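Local coordinates for CRISPR-associated endonuclease/helicase Cas3 (Thermus thermophilus HB8, PDB 3SK9), which cleaves single-stranded DNA, stimulated by transition metal ions such as manganese, through its N-terminal HD nuclease domain, the part described here, as the nuclease-helicase of CRISPR antiviral defence, at residues Gly111-Leu116 with Ser153-His158; Ala198-Met203 with Arg256-Leu261. All coordinates share one frame; numbering follows the deposited sequence.

Contact 1: Gly111-Leu116 with Ser153-His158; sequences GVFTEL and SRARRH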
# COMPACT_ATOMS: atom_id res chain seq x y z
N GLY A 111 5.76 9.07 4.22
CA GLY A 111 4.83 9.16 3.09
C GLY A 111 5.29 10.08 1.97
O GLY A 111 4.95 9.87 0.78
N VAL A 112 6.13 11.05 2.31
CA VAL A 112 6.74 11.92 1.31
C VAL A 112 7.67 11.08 0.44
O VAL A 112 7.68 11.20 -0.81
CB VAL A 112 7.54 13.07 1.95
CG1 VAL A 112 8.28 13.89 0.90
CG2 VAL A 112 6.64 13.98 2.79
N PHE A 113 8.46 10.22 1.08
CA PHE A 113 9.30 9.28 0.30
C PHE A 113 8.44 8.33 -0.50
O PHE A 113 8.76 8.02 -1.66
CB PHE A 113 10.24 8.49 1.19
CG PHE A 113 11.35 9.34 1.79
CD1 PHE A 113 12.58 9.42 1.17
CD2 PHE A 113 11.14 10.05 2.95
CE1 PHE A 113 13.61 10.18 1.73
CE2 PHE A 113 12.17 10.81 3.52
CZ PHE A 113 13.39 10.87 2.91
N THR A 114 7.32 7.86 0.05
CA THR A 114 6.50 6.94 -0.74
C THR A 114 6.07 7.68 -2.01
O THR A 114 6.12 7.13 -3.12
CB THR A 114 5.23 6.50 0.05
OG1 THR A 114 5.64 5.73 1.17
CG2 THR A 114 4.25 5.67 -0.87
N GLU A 115 5.63 8.93 -1.86
CA GLU A 115 5.17 9.65 -3.04
C GLU A 115 6.31 9.81 -4.09
O GLU A 115 6.10 9.56 -5.28
CB GLU A 115 4.55 11.01 -2.67
CG GLU A 115 4.18 11.88 -3.91
CD GLU A 115 3.63 13.23 -3.54
OE1 GLU A 115 3.49 13.51 -2.33
OE2 GLU A 115 3.30 14.02 -4.47
N LEU A 116 7.50 10.23 -3.66
CA LEU A 116 8.62 10.39 -4.62
C LEU A 116 8.98 9.08 -5.29
O LEU A 116 9.25 9.07 -6.48
CB LEU A 116 9.84 10.95 -3.93
CG LEU A 116 9.68 12.39 -3.45
CD1 LEU A 116 10.90 12.79 -2.61
CD2 LEU A 116 9.50 13.26 -4.65
N SER A 153 12.29 18.83 -1.24
CA SER A 153 13.68 19.26 -1.17
C SER A 153 14.41 18.52 -0.06
O SER A 153 15.53 18.04 -0.28
CB SER A 153 13.77 20.79 -0.95
OG SER A 153 15.12 21.20 -0.79
N ARG A 154 13.82 18.43 1.13
CA ARG A 154 14.44 17.68 2.23
C ARG A 154 14.62 16.21 1.92
O ARG A 154 15.67 15.66 2.21
CB ARG A 154 13.62 17.71 3.53
CG ARG A 154 13.69 18.98 4.30
CD ARG A 154 12.84 18.84 5.53
NE ARG A 154 12.72 20.08 6.26
CZ ARG A 154 12.42 20.16 7.55
NH1 ARG A 154 12.20 19.05 8.25
NH2 ARG A 154 12.33 21.34 8.14
N ALA A 155 13.59 15.56 1.38
CA ALA A 155 13.72 14.16 1.04
C ALA A 155 14.85 13.94 0.02
O ALA A 155 15.66 13.02 0.15
CB ALA A 155 12.40 13.63 0.49
N ARG A 156 14.89 14.77 -1.02
CA ARG A 156 15.87 14.60 -2.10
C ARG A 156 17.30 14.78 -1.56
O ARG A 156 18.25 14.15 -2.04
CB ARG A 156 15.58 15.55 -3.25
CG ARG A 156 14.31 15.25 -4.03
CD ARG A 156 14.25 16.11 -5.29
NE ARG A 156 12.90 16.49 -5.71
CZ ARG A 156 12.08 15.71 -6.41
NH1 ARG A 156 12.44 14.47 -6.74
NH2 ARG A 156 10.90 16.16 -6.77
N ARG A 157 17.45 15.60 -0.53
CA ARG A 157 18.77 15.74 0.13
C ARG A 157 19.25 14.36 0.66
O ARG A 157 20.41 13.95 0.46
CB ARG A 157 18.68 16.77 1.26
CG ARG A 157 19.63 17.96 1.11
CD ARG A 157 19.37 19.06 2.17
NE ARG A 157 18.27 19.95 1.78
CZ ARG A 157 17.25 20.30 2.57
NH1 ARG A 157 17.18 19.86 3.83
NH2 ARG A 157 16.30 21.12 2.11
N HIS A 158 18.36 13.64 1.32
CA HIS A 158 18.69 12.31 1.81
C HIS A 158 18.98 11.35 0.66
O HIS A 158 19.90 10.54 0.71
CB HIS A 158 17.54 11.73 2.63
CG HIS A 158 17.25 12.47 3.91
ND1 HIS A 158 18.00 12.28 5.06
CD2 HIS A 158 16.29 13.36 4.22
CE1 HIS A 158 17.50 13.05 6.02
NE2 HIS A 158 16.46 13.70 5.54
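One face of the F113 ring receives the methyl group of A155, and H158 reaches the edge of the same ring. CB of A155 lies 4.0 Å from the centroid of the F113 ring and 19° off its normal, a CH-pi contact displaced toward the rim on the CZ side. At that rim CZ of F113 is 3.8 Å from CA of A155, so the ring also touches the backbone of helix 149-161. CD2 of H158 comes up near the ring plane, 4.0 Å from CZ of F113. The other flat group is the guanidinium of R156: CD2 of L116 sits over one of its faces, 3.8 Å from NH1 of R156. The last torsion of the arginine, chi4 at -81°, turns the guanidinium plane so that a face meets the leucine.

Helices 110-124 and 149-161 of the HD domain pack here at a steep angle, their local axes 10.1 Å apart and crossing at -77°. CB of A155 is the point where V112, F113 and L116 converge. Besides the phenyl face it meets CD1 of L116 at 3.5 Å and CG1 of V112 at 4.1 Å; with F113 these are positions i, i+1 and i+4, about one turn of helix 110-124. F113 is further enclosed by F83, whose ring stands nearly perpendicular to it, and by V108 and L159.

Also on helix 110-124, OG1 of T114 is hydrogen-bonded to the backbone O of H74 and to N of G77, which ties this helix to the stretch carrying the metal ligands H74 and D75. With no hydrogen bond between the two segments, cohesion rests largely on van der Waals and CH-pi contact, the aliphatic end of L116 lying against the exposed R156 where the apolar patch gives way to charge.

Contact 2: Ala198-Met203 with Arg256-Leu261; sequences AVLRVM and REFGEL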
# COMPACT_ATOMS: atom_id res chain seq x y z
N ALA A 198 -11.32 7.67 -8.99
CA ALA A 198 -10.59 6.42 -8.94
C ALA A 198 -9.40 6.57 -8.02
O ALA A 198 -9.06 5.66 -7.27
CB ALA A 198 -10.10 6.05 -10.33
N VAL A 199 -8.73 7.69 -8.12
CA VAL A 199 -7.54 7.91 -7.29
C VAL A 199 -7.91 8.08 -5.83
O VAL A 199 -7.24 7.55 -4.95
CB VAL A 199 -6.82 9.18 -7.81
CG1 VAL A 199 -5.61 9.59 -6.93
CG2 VAL A 199 -6.41 8.93 -9.24
N LEU A 200 -8.98 8.81 -5.58
CA LEU A 200 -9.45 9.03 -4.20
C LEU A 200 -9.94 7.68 -3.60
O LEU A 200 -9.83 7.45 -2.38
CB LEU A 200 -10.59 10.07 -4.21
CG LEU A 200 -10.06 11.51 -4.55
CD1 LEU A 200 -11.23 12.48 -4.94
CD2 LEU A 200 -9.19 12.04 -3.36
N ARG A 201 -10.54 6.83 -4.42
CA ARG A 201 -10.95 5.51 -3.92
C ARG A 201 -9.71 4.74 -3.41
O ARG A 201 -9.78 4.09 -2.36
CB ARG A 201 -11.71 4.69 -5.00
CG ARG A 201 -13.21 4.92 -4.95
CD ARG A 201 -13.96 4.02 -5.97
NE ARG A 201 -13.95 4.51 -7.35
CZ ARG A 201 -14.72 5.51 -7.78
NH1 ARG A 201 -15.53 6.12 -6.93
NH2 ARG A 201 -14.72 5.87 -9.04
N VAL A 202 -8.60 4.80 -4.15
CA VAL A 202 -7.38 4.12 -3.69
C VAL A 202 -6.80 4.78 -2.43
O VAL A 202 -6.29 4.09 -1.52
CB VAL A 202 -6.33 4.10 -4.82
CG1 VAL A 202 -4.91 3.73 -4.28
CG2 VAL A 202 -6.80 3.13 -5.96
N MET A 203 -6.85 6.12 -2.40
CA MET A 203 -6.40 6.86 -1.23
C MET A 203 -7.07 6.38 0.06
O MET A 203 -6.39 6.07 1.04
CB MET A 203 -6.69 8.35 -1.43
CG MET A 203 -6.12 9.27 -0.35
SD MET A 203 -7.14 9.34 1.15
CE MET A 203 -8.63 10.08 0.48
N ARG A 256 -18.81 6.63 4.56
CA ARG A 256 -18.94 6.49 3.11
C ARG A 256 -17.97 7.46 2.46
O ARG A 256 -18.07 8.65 2.71
CB ARG A 256 -20.40 6.79 2.71
CG ARG A 256 -20.60 7.33 1.28
CD ARG A 256 -20.88 6.22 0.27
NE ARG A 256 -22.18 5.59 0.50
CZ ARG A 256 -22.69 4.61 -0.26
NH1 ARG A 256 -22.03 4.14 -1.31
NH2 ARG A 256 -23.88 4.10 0.04
N GLU A 257 -17.06 6.98 1.61
CA GLU A 257 -16.05 7.86 0.97
C GLU A 257 -15.96 7.48 -0.50
O GLU A 257 -15.65 6.32 -0.81
CB GLU A 257 -14.65 7.65 1.64
CG GLU A 257 -14.59 8.04 3.13
CD GLU A 257 -13.17 8.01 3.73
OE1 GLU A 257 -12.91 7.14 4.60
OE2 GLU A 257 -12.32 8.85 3.35
N PHE A 258 -16.23 8.41 -1.42
CA PHE A 258 -15.96 8.14 -2.85
C PHE A 258 -16.57 6.83 -3.33
O PHE A 258 -15.98 6.11 -4.17
CB PHE A 258 -14.47 8.16 -3.12
CG PHE A 258 -13.76 9.26 -2.37
CD1 PHE A 258 -13.98 10.60 -2.70
CD2 PHE A 258 -12.90 8.96 -1.30
CE1 PHE A 258 -13.34 11.62 -2.00
CE2 PHE A 258 -12.27 9.96 -0.57
CZ PHE A 258 -12.48 11.29 -0.91
N GLY A 259 -17.79 6.56 -2.90
CA GLY A 259 -18.48 5.37 -3.38
C GLY A 259 -18.04 4.03 -2.81
O GLY A 259 -18.41 2.98 -3.37
N GLU A 260 -17.29 4.05 -1.71
CA GLU A 260 -16.93 2.80 -0.99
C GLU A 260 -17.19 3.03 0.50
O GLU A 260 -17.45 4.17 0.95
CB GLU A 260 -15.46 2.38 -1.24
CG GLU A 260 -14.42 3.40 -0.75
CD GLU A 260 -13.02 3.22 -1.37
OE1 GLU A 260 -12.80 2.28 -2.16
OE2 GLU A 260 -12.08 3.99 -1.04
N LEU A 261 -17.17 1.94 1.26
CA LEU A 261 -17.63 1.97 2.65
C LEU A 261 -16.58 1.38 3.58
O LEU A 261 -15.93 0.37 3.24
CB LEU A 261 -18.93 1.12 2.80
CG LEU A 261 -20.10 1.59 1.96
CD1 LEU A 261 -21.27 0.53 1.88
CD2 LEU A 261 -20.64 2.94 2.46
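The backbone O of F258 accepts a hydrogen bond from NH1 of R201, 2.8 Å long with an N-H...O angle of 153°. This carbonyl belongs to the type I' turn E257-E260, the tight connection of a two-stranded beta-hairpin docked on helix 196-213. The oxygen lies in the guanidinium plane, whereas NH1 stands well above the carbonyl plane. D55 of helix 46-56 holds NE of R201 in a salt bridge, so the group is gripped at both NE and NH1.

E260, the last residue of the turn, sends its carboxylate back to the helix: OE2 of E260 is 2.7 Å from the backbone O of R201. Two oxygens this close suggest that the acid is probably protonated. Its OE1 is hydrogen-bonded to OH of Y52, a second tie to helix 46-56. From CG, set between the backbone N and the carbonyl carbon (chi1 62°), the extended chain of E260 carries the carboxylate to the helix.

Beside these polar links, the F258 ring lies across L200 and meets the methyl end of M203, CE of M203 being 3.8 Å from CE2 of F258. CB of L200 sits almost exactly over the centre of the F258 ring, 3.6 Å from the centroid.

Both contacts are partly buried and lie toward the periphery of the domain, their centres 25 Å apart and their nearest atoms about 10 Å apart, and they share no helix or strand. Contact 1 joins two helices of the HD domain without a hydrogen bond across it; apolar side chains dominate, with R156 and H158 at the margin. Contact 2 sets the hairpin at the end of this construct against a helix that carries the metal ligand D210 further along, and adds an arginine-to-carbonyl bond and a buried acid. The aliphatic CB is offset over the buried F113 ring but centred over the partly exposed F258. Helix 129-138 touches both: E115 of contact 1, and V199, V202 and M203 of contact 2.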